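Local structure of OLD nuclease (Thermus scotoductus, 6P74) at residues V416-C419 against K420-I424; V317-F320 against E321-R324; L156-L159 against L160-R164; K190-E193 against K194-E198. The protein degrades linear and supercoiled double-stranded DNA from 5' to 3', nicks circular DNA, and has a DNA-stimulated ATPase activity, though ATP does not stimulate the nuclease. One frame throughout, in Å; residues are numbered along the deposited sequence.

Interaction 1: residues V416-C419 against K420-I424; sequences VGVC and KALDI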
ATOM      1  N   VAL A 416     -32.075   2.168 -18.777  1.00 60.35           N
ATOM      2  CA  VAL A 416     -32.733   1.151 -17.959  1.00 58.21           C
ATOM      3  C   VAL A 416     -32.023  -0.197 -18.101  1.00 63.17           C
ATOM      4  O   VAL A 416     -31.730  -0.871 -17.107  1.00 67.21           O
ATOM      5  CB  VAL A 416     -34.220   1.040 -18.323  1.00 57.88           C
ATOM      6  CG1 VAL A 416     -34.754  -0.342 -17.921  1.00 57.77           C
ATOM      7  CG2 VAL A 416     -35.006   2.115 -17.611  1.00 59.78           C
ATOM      8  N   GLY A 417     -31.730  -0.605 -19.341  1.00 56.76           N
ATOM      9  CA  GLY A 417     -31.092  -1.900 -19.557  1.00 62.45           C
ATOM     10  C   GLY A 417     -29.723  -2.002 -18.906  1.00 64.58           C
ATOM     11  O   GLY A 417     -29.366  -3.036 -18.345  1.00 75.86           O
ATOM     12  N   VAL A 418     -28.958  -0.916 -18.938  1.00 61.82           N
ATOM     13  CA  VAL A 418     -27.674  -0.884 -18.249  1.00 63.37           C
ATOM     14  C   VAL A 418     -27.878  -0.910 -16.737  1.00 66.34           C
ATOM     15  O   VAL A 418     -27.262  -1.717 -16.032  1.00 64.88           O
ATOM     16  CB  VAL A 418     -26.865   0.346 -18.702  1.00 64.85           C
ATOM     17  CG1 VAL A 418     -25.639   0.517 -17.843  1.00 66.30           C
ATOM     18  CG2 VAL A 418     -26.478   0.187 -20.161  1.00 70.06           C
ATOM     19  N   CYS A 419     -28.759  -0.045 -16.214  1.00 62.47           N
ATOM     20  CA  CYS A 419     -29.028  -0.062 -14.775  1.00 63.52           C
ATOM     21  C   CYS A 419     -29.525  -1.429 -14.311  1.00 62.41           C
ATOM     22  O   CYS A 419     -29.105  -1.935 -13.261  1.00 57.43           O
ATOM     23  CB  CYS A 419     -30.059   1.006 -14.399  1.00 58.48           C
ATOM     24  SG  CYS A 419     -29.478   2.674 -14.559  1.00 64.33           S
ATOM     25  N   LYS A 420     -30.444  -2.033 -15.062  1.00 61.41           N
ATOM     26  CA  LYS A 420     -30.900  -3.365 -14.698  1.00 65.74           C
ATOM     27  C   LYS A 420     -29.731  -4.347 -14.677  1.00 77.80           C
ATOM     28  O   LYS A 420     -29.520  -5.060 -13.687  1.00 80.29           O
ATOM     29  CB  LYS A 420     -32.008  -3.825 -15.649  1.00 70.04           C
ATOM     30  CG  LYS A 420     -33.346  -4.020 -14.930  1.00 81.40           C
ATOM     31  CD  LYS A 420     -34.471  -4.492 -15.828  1.00 89.74           C
ATOM     32  CE  LYS A 420     -34.010  -5.404 -16.962  1.00 87.58           C
ATOM     33  NZ  LYS A 420     -35.131  -5.772 -17.899  1.00 78.83           N
ATOM     34  N   ALA A 421     -28.917  -4.357 -15.739  1.00 75.90           N
ATOM     35  CA  ALA A 421     -27.779  -5.279 -15.787  1.00 69.05           C
ATOM     36  C   ALA A 421     -26.745  -4.986 -14.700  1.00 70.05           C
ATOM     37  O   ALA A 421     -25.984  -5.878 -14.305  1.00 75.85           O
ATOM     38  CB  ALA A 421     -27.109  -5.228 -17.169  1.00 61.87           C
ATOM     39  N   LEU A 422     -26.691  -3.758 -14.199  1.00 69.95           N
ATOM     40  CA  LEU A 422     -25.663  -3.399 -13.229  1.00 64.76           C
ATOM     41  C   LEU A 422     -26.174  -3.354 -11.809  1.00 66.11           C
ATOM     42  O   LEU A 422     -25.389  -3.065 -10.904  1.00 65.27           O
ATOM     43  CB  LEU A 422     -25.023  -2.048 -13.569  1.00 60.00           C
ATOM     44  CG  LEU A 422     -24.150  -2.072 -14.832  1.00 65.45           C
ATOM     45  CD1 LEU A 422     -23.380  -0.748 -15.032  1.00 66.20           C
ATOM     46  CD2 LEU A 422     -23.221  -3.268 -14.841  1.00 70.32           C
ATOM     47  N   ASP A 423     -27.471  -3.592 -11.599  1.00 74.55           N
ATOM     48  CA  ASP A 423     -28.095  -3.485 -10.283  1.00 77.79           C
ATOM     49  C   ASP A 423     -27.977  -2.079  -9.689  1.00 71.29           C
ATOM     50  O   ASP A 423     -27.778  -1.903  -8.484  1.00 72.85           O
ATOM     51  CB  ASP A 423     -27.535  -4.537  -9.328  1.00 94.29           C
ATOM     52  CG  ASP A 423     -28.178  -5.889  -9.535  1.00111.73           C
ATOM     53  OD1 ASP A 423     -29.405  -5.987  -9.285  1.00114.31           O
ATOM     54  OD2 ASP A 423     -27.468  -6.828  -9.986  1.00119.07           O
ATOM     55  N   ILE A 424     -28.153  -1.060 -10.519  1.00 68.95           N
ATOM     56  CA  ILE A 424     -28.304   0.313 -10.044  1.00 67.86           C
ATOM     57  C   ILE A 424     -29.794   0.556  -9.821  1.00 67.92           C
ATOM     58  O   ILE A 424     -30.586   0.322 -10.744  1.00 63.10           O
ATOM     59  CB  ILE A 424     -27.720   1.315 -11.044  1.00 66.97           C
ATOM     60  CG1 ILE A 424     -26.270   0.955 -11.354  1.00 70.60           C
ATOM     61  CG2 ILE A 424     -27.793   2.715 -10.502  1.00 63.30           C
ATOM     62  CD1 ILE A 424     -25.801   1.448 -12.713  1.00 67.34           C
TER
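Leu422 lies alongside Val418, one helical turn earlier, with both side chains pointing the same way. The methyls CG1 of Val418 and CD1 of Leu422 meet at 3.8 Å. Val418 sets CG1 anti to its own N (chi1 171°), which places that branch beside the carbonyl carbon, where it meets Leu422. CG of Leu422 also rests 3.4 Å from Val418 O. Leu422 continues onto Leu323 and Leu325 of strand 323-328. Cys419 and Ile424 form the second apolar pair, with CB of Ile424 4.1 Å from CB of Cys419 and about as far from its SG. This pair belongs to a Schellman motif at the C-terminal end of helix 409-422, in the Toprim domain. Asp423 takes positive phi (60°), and the chain turns back on the last helical turn. Ile424 N then bonds Cys419 O at 3.0 Å, with its donor modestly tilted from the carbonyl plane. Asp423 N also bonds Lys420 O, at 3.3 Å. The turn before it is regular. Lys420 N reaches Val416 O at 2.7 Å in a nearly straight bond (169°), and Ala421 N bonds Gly417 O. The bonds of Leu422 N to Val418 O and Cys419 O are both weak. The Lys420 chain bends at chi3 and leads away from the turn, where NZ is held by Cys466 O of helix 443-467.

Interaction 2: residues V317-F320 against E321-R324; sequences VNRF and EALR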
ATOM      1  N   VAL A 317     -21.622   4.764 -21.086  1.00 69.03           N
ATOM      2  CA  VAL A 317     -22.771   3.862 -21.064  1.00 76.02           C
ATOM      3  C   VAL A 317     -22.994   3.220 -22.432  1.00 84.62           C
ATOM      4  O   VAL A 317     -23.534   2.114 -22.519  1.00 93.79           O
ATOM      5  CB  VAL A 317     -24.043   4.580 -20.573  1.00 81.66           C
ATOM      6  CG1 VAL A 317     -24.370   5.641 -21.512  1.00 80.16           C
ATOM      7  CG2 VAL A 317     -25.201   3.645 -20.541  1.00 92.54           C
ATOM      8  N   ASN A 318     -22.600   3.882 -23.517  1.00 82.90           N
ATOM      9  CA  ASN A 318     -22.801   3.281 -24.829  1.00 84.79           C
ATOM     10  C   ASN A 318     -21.857   2.118 -25.056  1.00 86.91           C
ATOM     11  O   ASN A 318     -22.092   1.297 -25.943  1.00 93.17           O
ATOM     12  CB  ASN A 318     -22.637   4.334 -25.927  1.00 94.03           C
ATOM     13  CG  ASN A 318     -23.498   5.567 -25.671  1.00113.80           C
ATOM     14  OD1 ASN A 318     -24.685   5.610 -26.032  1.00114.53           O
ATOM     15  ND2 ASN A 318     -22.909   6.572 -25.015  1.00120.17           N
ATOM     16  N   ARG A 319     -20.814   2.010 -24.257  1.00 64.74           N
ATOM     17  CA  ARG A 319     -19.914   0.873 -24.339  1.00 69.76           C
ATOM     18  C   ARG A 319     -20.302   0.209 -23.015  1.00 64.99           C
ATOM     19  O   ARG A 319     -19.802   0.572 -21.946  1.00 67.57           O
ATOM     20  CB  ARG A 319     -18.472   1.391 -24.373  1.00 74.43           C
ATOM     21  CG  ARG A 319     -17.469   0.479 -25.015  1.00 84.11           C
ATOM     22  CD  ARG A 319     -16.130   1.198 -25.131  1.00 94.73           C
ATOM     23  NE  ARG A 319     -15.984   1.972 -26.365  1.00 92.98           N
ATOM     24  CZ  ARG A 319     -15.290   1.544 -27.420  1.00 90.41           C
ATOM     25  NH1 ARG A 319     -14.675   0.361 -27.378  1.00 82.69           N
ATOM     26  NH2 ARG A 319     -15.193   2.301 -28.505  1.00 94.82           N
ATOM     27  N   PHE A 320     -21.213  -0.763 -23.075  1.00 70.64           N
ATOM     28  CA  PHE A 320     -21.796  -1.296 -21.848  1.00 72.12           C
ATOM     29  C   PHE A 320     -21.048  -2.617 -21.685  1.00 66.96           C
ATOM     30  O   PHE A 320     -20.935  -3.104 -20.555  1.00 61.97           O
ATOM     31  CB  PHE A 320     -23.316  -1.527 -21.830  1.00 62.63           C
ATOM     32  CG  PHE A 320     -23.833  -2.254 -23.030  1.00 65.44           C
ATOM     33  CD1 PHE A 320     -23.679  -3.626 -23.148  1.00 64.33           C
ATOM     34  CD2 PHE A 320     -24.505  -1.567 -24.039  1.00 64.80           C
ATOM     35  CE1 PHE A 320     -24.164  -4.306 -24.265  1.00 68.67           C
ATOM     36  CE2 PHE A 320     -24.992  -2.232 -25.164  1.00 59.09           C
ATOM     37  CZ  PHE A 320     -24.824  -3.602 -25.277  1.00 67.02           C
ATOM     38  N   GLU A 321     -20.504  -3.188 -22.766  1.00 61.86           N
ATOM     39  CA  GLU A 321     -19.741  -4.421 -22.607  1.00 70.88           C
ATOM     40  C   GLU A 321     -18.528  -4.213 -21.712  1.00 65.36           C
ATOM     41  O   GLU A 321     -18.098  -5.148 -21.030  1.00 60.74           O
ATOM     42  CB  GLU A 321     -19.291  -4.975 -23.969  1.00 76.92           C
ATOM     43  CG  GLU A 321     -20.438  -5.311 -24.930  1.00 78.49           C
ATOM     44  CD  GLU A 321     -20.906  -4.106 -25.738  1.00 81.68           C
ATOM     45  OE1 GLU A 321     -20.583  -2.954 -25.361  1.00 81.88           O
ATOM     46  OE2 GLU A 321     -21.596  -4.311 -26.758  1.00 80.82           O
ATOM     47  N   ALA A 322     -17.960  -3.003 -21.708  1.00 63.69           N
ATOM     48  CA  ALA A 322     -16.747  -2.745 -20.930  1.00 69.94           C
ATOM     49  C   ALA A 322     -17.004  -2.659 -19.429  1.00 71.29           C
ATOM     50  O   ALA A 322     -16.073  -2.859 -18.639  1.00 70.67           O
ATOM     51  CB  ALA A 322     -16.091  -1.451 -21.393  1.00 66.96           C
ATOM     52  N   LEU A 323     -18.250  -2.421 -19.025  1.00 66.52           N
ATOM     53  CA  LEU A 323     -18.555  -1.996 -17.670  1.00 57.59           C
ATOM     54  C   LEU A 323     -18.504  -3.141 -16.678  1.00 61.81           C
ATOM     55  O   LEU A 323     -19.070  -4.218 -16.915  1.00 68.95           O
ATOM     56  CB  LEU A 323     -19.931  -1.339 -17.636  1.00 61.21           C
ATOM     57  CG  LEU A 323     -19.958   0.019 -18.345  1.00 60.35           C
ATOM     58  CD1 LEU A 323     -21.364   0.603 -18.393  1.00 57.27           C
ATOM     59  CD2 LEU A 323     -18.957   0.990 -17.700  1.00 61.20           C
ATOM     60  N   ARG A 324     -17.815  -2.893 -15.567  1.00 62.15           N
ATOM     61  CA  ARG A 324     -17.833  -3.740 -14.384  1.00 63.90           C
ATOM     62  C   ARG A 324     -18.067  -2.828 -13.197  1.00 64.10           C
ATOM     63  O   ARG A 324     -17.274  -1.907 -12.964  1.00 64.56           O
ATOM     64  CB  ARG A 324     -16.506  -4.500 -14.189  1.00 65.51           C
ATOM     65  CG  ARG A 324     -15.934  -5.177 -15.416  1.00 66.49           C
ATOM     66  CD  ARG A 324     -16.764  -6.377 -15.813  1.00 66.41           C
ATOM     67  NE  ARG A 324     -16.135  -7.045 -16.940  1.00 73.27           N
ATOM     68  CZ  ARG A 324     -16.416  -6.787 -18.210  1.00 67.68           C
ATOM     69  NH1 ARG A 324     -17.349  -5.884 -18.519  1.00 55.02           N
ATOM     70  NH2 ARG A 324     -15.763  -7.436 -19.160  1.00 64.64           N
TER
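Phe320 and Glu321 stack on each other although they are neighbours in sequence. The Glu321 carboxylate lies over one face of the ring, the two planes only 12° apart. CD of Glu321 sits 3.6 Å from Phe320 CE1, and OE2 lies equally far from CE1 and CZ. The bend at chi2 of Glu321 (86°) folds the carboxylate back over the ring. Polar bonds fix the same group. OE1 accepts a weak bond from Phe320 N at 3.2 Å, and OE2 forms a salt bridge with Arg351. The backbone makes a type I beta turn from Phe320 to Leu323, closed by Leu323 N on Phe320 O at 3.2 Å. That donor stands above the carbonyl plane rather than on a lone pair. Arg324, on the strand, folds its guanidinium back to the turn. Its NH1 bonds Glu321 O at 2.7 Å and Leu323 O at 2.9 Å, both oxygens lying in the guanidinium plane. Apolar contact is loose: Leu323 CD1 lies 4.5 Å from Phe320 CB. Leu323 CG also rests 3.6 Å from Arg319 O. The turn leads the chain into strand 323-328 of the ATPase domain. Ala322, just before the strand, and Arg324 within it make backbone bonds to Ala25 of strand 23-27. Helix 341-355 packs on Phe320 through Leu347, and helix 284-299 packs on Arg319 through Tyr291 and Cys295.

Interaction 3: residues L156-L159 against L160-R164; sequences LGRL and LQPVR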
ATOM      1  N   LEU A 156       7.625   3.302 -20.729  1.00 91.65           N
ATOM      2  CA  LEU A 156       8.521   3.918 -21.697  1.00 90.25           C
ATOM      3  C   LEU A 156       9.461   2.880 -22.297  1.00 90.01           C
ATOM      4  O   LEU A 156       9.734   2.896 -23.505  1.00 84.46           O
ATOM      5  CB  LEU A 156       9.304   5.042 -21.025  1.00 87.38           C
ATOM      6  CG  LEU A 156      10.128   5.935 -21.946  1.00 87.19           C
ATOM      7  CD1 LEU A 156       9.249   6.584 -23.034  1.00 87.00           C
ATOM      8  CD2 LEU A 156      10.797   6.986 -21.091  1.00 85.37           C
ATOM      9  N   GLY A 157       9.944   1.950 -21.467  1.00 87.14           N
ATOM     10  CA  GLY A 157      10.785   0.874 -21.972  1.00 82.21           C
ATOM     11  C   GLY A 157      10.147   0.115 -23.118  1.00 85.37           C
ATOM     12  O   GLY A 157      10.810  -0.210 -24.107  1.00 88.66           O
ATOM     13  N   ARG A 158       8.851  -0.184 -23.006  1.00 81.97           N
ATOM     14  CA  ARG A 158       8.210  -0.887 -24.109  1.00 83.61           C
ATOM     15  C   ARG A 158       8.135   0.004 -25.344  1.00 87.19           C
ATOM     16  O   ARG A 158       8.238  -0.494 -26.472  1.00 89.67           O
ATOM     17  CB  ARG A 158       6.831  -1.398 -23.674  1.00 79.85           C
ATOM     18  CG  ARG A 158       5.979  -2.011 -24.777  1.00 88.27           C
ATOM     19  CD  ARG A 158       6.673  -3.196 -25.458  1.00101.47           C
ATOM     20  NE  ARG A 158       5.954  -3.655 -26.655  1.00107.92           N
ATOM     21  CZ  ARG A 158       6.073  -3.116 -27.875  1.00102.62           C
ATOM     22  NH1 ARG A 158       6.881  -2.076 -28.087  1.00 94.66           N
ATOM     23  NH2 ARG A 158       5.379  -3.614 -28.893  1.00100.96           N
ATOM     24  N   LEU A 159       8.017   1.323 -25.154  1.00 81.80           N
ATOM     25  CA  LEU A 159       7.982   2.226 -26.303  1.00 87.54           C
ATOM     26  C   LEU A 159       9.302   2.210 -27.072  1.00 85.15           C
ATOM     27  O   LEU A 159       9.308   2.208 -28.311  1.00 78.91           O
ATOM     28  CB  LEU A 159       7.648   3.649 -25.849  1.00 80.10           C
ATOM     29  CG  LEU A 159       7.532   4.719 -26.942  1.00 77.18           C
ATOM     30  CD1 LEU A 159       6.382   4.435 -27.900  1.00 73.34           C
ATOM     31  CD2 LEU A 159       7.372   6.116 -26.335  1.00 75.48           C
ATOM     32  N   LEU A 160      10.427   2.201 -26.354  1.00 79.92           N
ATOM     33  CA  LEU A 160      11.752   2.279 -26.962  1.00 86.54           C
ATOM     34  C   LEU A 160      12.290   0.941 -27.458  1.00 89.50           C
ATOM     35  O   LEU A 160      13.386   0.916 -28.017  1.00 92.23           O
ATOM     36  CB  LEU A 160      12.759   2.864 -25.967  1.00 84.84           C
ATOM     37  CG  LEU A 160      12.484   4.290 -25.488  1.00 88.08           C
ATOM     38  CD1 LEU A 160      13.384   4.631 -24.308  1.00 84.40           C
ATOM     39  CD2 LEU A 160      12.685   5.275 -26.629  1.00 86.34           C
ATOM     40  N   GLN A 161      11.572  -0.163 -27.283  1.00 92.24           N
ATOM     41  CA  GLN A 161      12.222  -1.431 -27.585  1.00 93.48           C
ATOM     42  C   GLN A 161      12.481  -1.588 -29.088  1.00 99.11           C
ATOM     43  O   GLN A 161      13.440  -2.274 -29.465  1.00101.38           O
ATOM     44  CB  GLN A 161      11.416  -2.607 -27.013  1.00 90.84           C
ATOM     45  CG  GLN A 161      10.315  -3.166 -27.895  1.00 92.01           C
ATOM     46  CD  GLN A 161       9.667  -4.420 -27.295  1.00 94.28           C
ATOM     47  OE1 GLN A 161       9.932  -4.792 -26.137  1.00 87.52           O
ATOM     48  NE2 GLN A 161       8.816  -5.077 -28.086  1.00 94.59           N
ATOM     49  N   PRO A 162      11.694  -0.967 -29.977  1.00102.90           N
ATOM     50  CA  PRO A 162      12.118  -0.933 -31.386  1.00104.75           C
ATOM     51  C   PRO A 162      13.317  -0.029 -31.613  1.00110.85           C
ATOM     52  O   PRO A 162      14.078  -0.248 -32.565  1.00118.38           O
ATOM     53  CB  PRO A 162      10.868  -0.423 -32.118  1.00101.58           C
ATOM     54  CG  PRO A 162      10.148   0.376 -31.107  1.00 99.22           C
ATOM     55  CD  PRO A 162      10.363  -0.355 -29.806  1.00101.82           C
ATOM     56  N   VAL A 163      13.517   0.974 -30.757  1.00107.78           N
ATOM     57  CA  VAL A 163      14.699   1.828 -30.850  1.00103.82           C
ATOM     58  C   VAL A 163      15.928   1.087 -30.347  1.00103.10           C
ATOM     59  O   VAL A 163      16.953   1.012 -31.032  1.00 98.62           O
ATOM     60  CB  VAL A 163      14.469   3.131 -30.063  1.00 99.50           C
ATOM     61  CG1 VAL A 163      15.766   3.891 -29.877  1.00 94.41           C
ATOM     62  CG2 VAL A 163      13.445   3.983 -30.769  1.00 98.63           C
ATOM     63  N   ARG A 164      15.843   0.541 -29.129  1.00110.45           N
ATOM     64  CA  ARG A 164      16.924  -0.263 -28.568  1.00114.45           C
ATOM     65  C   ARG A 164      17.373  -1.354 -29.534  1.00119.29           C
ATOM     66  O   ARG A 164      18.529  -1.795 -29.486  1.00115.25           O
ATOM     67  CB  ARG A 164      16.463  -0.870 -27.236  1.00111.72           C
ATOM     68  CG  ARG A 164      17.504  -1.684 -26.508  1.00119.15           C
ATOM     69  CD  ARG A 164      16.907  -2.394 -25.305  1.00125.78           C
ATOM     70  NE  ARG A 164      17.823  -3.405 -24.764  1.00132.25           N
ATOM     71  CZ  ARG A 164      17.817  -4.693 -25.111  1.00133.76           C
ATOM     72  NH1 ARG A 164      16.939  -5.136 -26.000  1.00140.61           N
ATOM     73  NH2 ARG A 164      18.685  -5.543 -24.569  1.00125.45           N
TER
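Gln161 lays its amide over the guanidinium of Arg158, three residues earlier on helix 154-166. The helix opens the dimerization domain and is kinked in this region. The Gln161 side chain can be followed outward. CB passes the carbonyl oxygens Gly157 O and Arg158 O. CG lies between the backbone N and the carbonyl carbon (chi1 87°), and from there it meets Arg158 NH1 at 3.6 Å. The chain stays extended beyond CG. CD comes to 3.7 Å from Arg158 CD, and OE1 touches the same Arg158 methylene. NE2 ends over the centre of the guanidinium, 3.4 Å from Arg158 CZ. The two planes are 9° apart, so this is a flat stack, face on face. Arg158 bends at chi2 to bring its group there. The guanidinium has further partners: NH2 bonds Lys269 O and forms a salt bridge with Glu268. On another side of the helix, Leu160 CD1 packs 4.2 Å from Leu156 CG, and both leucines reach Phe219 of the second subunit. Leu160 N bonds Leu156 O at 3.0 Å, nearly along the C=O axis. Beyond it the helical bonding weakens. Gln161 N makes a weak bond to Arg158 O, the third residue back instead of the fourth. Pro162 has no N-H to give, and its CD instead lies 3.1 Å from Leu159 O.

Interaction 4: residues K190-E193 against K194-E198; sequences KQIE and KTIAE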
ATOM      1  N   LYS A 190      35.132   9.755  -5.630  1.00 81.16           N
ATOM      2  CA  LYS A 190      35.721   8.428  -5.743  1.00 79.17           C
ATOM      3  C   LYS A 190      35.908   7.780  -4.374  1.00 83.31           C
ATOM      4  O   LYS A 190      35.721   6.565  -4.239  1.00 82.80           O
ATOM      5  CB  LYS A 190      37.036   8.509  -6.515  1.00 79.51           C
ATOM      6  CG  LYS A 190      36.828   8.954  -7.965  1.00 87.52           C
ATOM      7  CD  LYS A 190      38.115   9.458  -8.605  1.00 99.76           C
ATOM      8  CE  LYS A 190      38.857   8.359  -9.346  1.00101.07           C
ATOM      9  NZ  LYS A 190      40.058   8.906 -10.048  1.00103.32           N
ATOM     10  N   GLN A 191      36.258   8.569  -3.343  1.00 85.32           N
ATOM     11  CA  GLN A 191      36.370   8.007  -1.997  1.00 85.63           C
ATOM     12  C   GLN A 191      35.002   7.635  -1.426  1.00 82.71           C
ATOM     13  O   GLN A 191      34.886   6.632  -0.716  1.00 80.29           O
ATOM     14  CB  GLN A 191      37.102   8.971  -1.057  1.00 91.40           C
ATOM     15  CG  GLN A 191      38.626   8.907  -1.166  1.00107.34           C
ATOM     16  CD  GLN A 191      39.335   9.890  -0.246  1.00118.98           C
ATOM     17  OE1 GLN A 191      38.973  10.034   0.921  1.00124.46           O
ATOM     18  NE2 GLN A 191      40.351  10.572  -0.772  1.00123.91           N
ATOM     19  N   ILE A 192      33.958   8.406  -1.738  1.00 81.61           N
ATOM     20  CA  ILE A 192      32.619   8.017  -1.329  1.00 68.75           C
ATOM     21  C   ILE A 192      32.200   6.741  -2.037  1.00 71.92           C
ATOM     22  O   ILE A 192      31.638   5.830  -1.425  1.00 73.66           O
ATOM     23  CB  ILE A 192      31.631   9.157  -1.592  1.00 70.54           C
ATOM     24  CG1 ILE A 192      31.998  10.362  -0.737  1.00 71.15           C
ATOM     25  CG2 ILE A 192      30.203   8.686  -1.325  1.00 74.12           C
ATOM     26  CD1 ILE A 192      31.079  11.544  -0.929  1.00 74.28           C
ATOM     27  N   GLU A 193      32.483   6.649  -3.333  1.00 79.25           N
ATOM     28  CA  GLU A 193      32.131   5.463  -4.101  1.00 76.67           C
ATOM     29  C   GLU A 193      32.893   4.234  -3.604  1.00 76.15           C
ATOM     30  O   GLU A 193      32.323   3.143  -3.502  1.00 75.13           O
ATOM     31  CB  GLU A 193      32.405   5.745  -5.582  1.00 83.22           C
ATOM     32  CG  GLU A 193      32.187   4.608  -6.572  1.00 87.97           C
ATOM     33  CD  GLU A 193      32.588   5.011  -8.000  1.00 98.99           C
ATOM     34  OE1 GLU A 193      31.703   5.436  -8.781  1.00102.98           O
ATOM     35  OE2 GLU A 193      33.794   4.924  -8.333  1.00108.60           O
ATOM     36  N   LYS A 194      34.179   4.391  -3.273  1.00 67.65           N
ATOM     37  CA  LYS A 194      34.960   3.266  -2.772  1.00 70.56           C
ATOM     38  C   LYS A 194      34.463   2.815  -1.400  1.00 75.26           C
ATOM     39  O   LYS A 194      34.417   1.614  -1.112  1.00 75.30           O
ATOM     40  CB  LYS A 194      36.446   3.641  -2.733  1.00 75.41           C
ATOM     41  CG  LYS A 194      37.402   2.592  -2.146  1.00 82.26           C
ATOM     42  CD  LYS A 194      38.861   3.128  -2.194  1.00 95.11           C
ATOM     43  CE  LYS A 194      39.897   2.123  -1.679  1.00100.79           C
ATOM     44  NZ  LYS A 194      41.309   2.669  -1.668  1.00107.78           N
ATOM     45  N   THR A 195      34.068   3.754  -0.544  1.00 72.66           N
ATOM     46  CA  THR A 195      33.510   3.359   0.736  1.00 72.61           C
ATOM     47  C   THR A 195      32.247   2.534   0.536  1.00 77.75           C
ATOM     48  O   THR A 195      32.108   1.454   1.113  1.00 77.20           O
ATOM     49  CB  THR A 195      33.238   4.592   1.589  1.00 75.64           C
ATOM     50  OG1 THR A 195      34.490   5.167   1.980  1.00 79.36           O
ATOM     51  CG2 THR A 195      32.380   4.228   2.835  1.00 65.91           C
ATOM     52  N   ILE A 196      31.333   3.012  -0.311  1.00 77.37           N
ATOM     53  CA  ILE A 196      30.107   2.265  -0.592  1.00 73.44           C
ATOM     54  C   ILE A 196      30.435   0.870  -1.125  1.00 74.61           C
ATOM     55  O   ILE A 196      30.001  -0.149  -0.572  1.00 72.78           O
ATOM     56  CB  ILE A 196      29.214   3.044  -1.573  1.00 70.13           C
ATOM     57  CG1 ILE A 196      28.831   4.399  -0.981  1.00 70.53           C
ATOM     58  CG2 ILE A 196      27.960   2.227  -1.934  1.00 67.27           C
ATOM     59  CD1 ILE A 196      27.909   5.234  -1.879  1.00 73.47           C
ATOM     60  N   ALA A 197      31.217   0.806  -2.204  1.00 73.19           N
ATOM     61  CA  ALA A 197      31.437  -0.461  -2.893  1.00 69.91           C
ATOM     62  C   ALA A 197      32.197  -1.452  -2.023  1.00 79.99           C
ATOM     63  O   ALA A 197      31.885  -2.646  -2.017  1.00 84.73           O
ATOM     64  CB  ALA A 197      32.193  -0.221  -4.205  1.00 64.84           C
ATOM     65  N   GLU A 198      33.215  -0.985  -1.304  1.00 81.46           N
ATOM     66  CA  GLU A 198      33.962  -1.898  -0.453  1.00 81.05           C
ATOM     67  C   GLU A 198      33.086  -2.416   0.677  1.00 72.59           C
ATOM     68  O   GLU A 198      33.146  -3.599   1.021  1.00 77.49           O
ATOM     69  CB  GLU A 198      35.219  -1.223   0.106  1.00 86.61           C
ATOM     70  CG  GLU A 198      36.327  -0.950  -0.915  1.00102.88           C
ATOM     71  CD  GLU A 198      36.875  -2.217  -1.571  1.00117.17           C
ATOM     72  OE1 GLU A 198      37.940  -2.715  -1.135  1.00123.35           O
ATOM     73  OE2 GLU A 198      36.240  -2.713  -2.529  1.00121.06           O
TER
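Ile192 and Ile196 meet one turn apart on helix 187-205, a local contact along an arm of the dimerization domain. CG2 of Ile192 reaches CD1 of Ile196 at 4.2 Å, and the two side chains run at a slant to each other. Ile196 holds CG1 anti to its carbonyl carbon (chi1 -60°), which lays CG1 back over the preceding turn, 3.2 Å from Ile192 O. Both isoleucines are buried, and the second subunit contributes to this. Ile192 packs on Leu159 of that subunit and Ile196 on its Gly258. The backbone between them is a regular alpha helix, with every bond spanning four residues. Lys194 N reaches Lys190 O at 2.8 Å. Ile196 N bonds Ile192 O at 3.0 Å and Ala197 N bonds Glu193 O at 2.9 Å, both almost straight (171° and 169°). Gln191 O takes the bond from Thr195 N at 3.0 Å. The Thr195 hydroxyl OG1 lies 3.1 Å from the same Gln191 O. Thr195 also packs on Gln265 of the second subunit. Glu193 projects from another side of the helix in an extended chain, and its OE1 accepts a bond from Phe219 N of strand 217-220. Ala197 CB rests against Glu193 O and touches Ile217 of that strand.

Along the chain the order is interaction 3, interaction 4, interaction 2, interaction 1. Interactions 1 and 2 touch, their centres 11 Å apart. Val418 of helix 409-422 packs on Val317 and Phe320. This joins the Toprim domain to the C-terminal part of the ATPase domain. Interactions 3 and 4 lie on separate helices of the dimerization domain, centres 33 Å apart and without touching in one chain. Across the dimer the two helices meet, 154-166 of one subunit against 187-205 of the other. Interactions 1 and 4 are 64 Å apart between centres, which fits a Toprim domain that faces away from the dimerization domain.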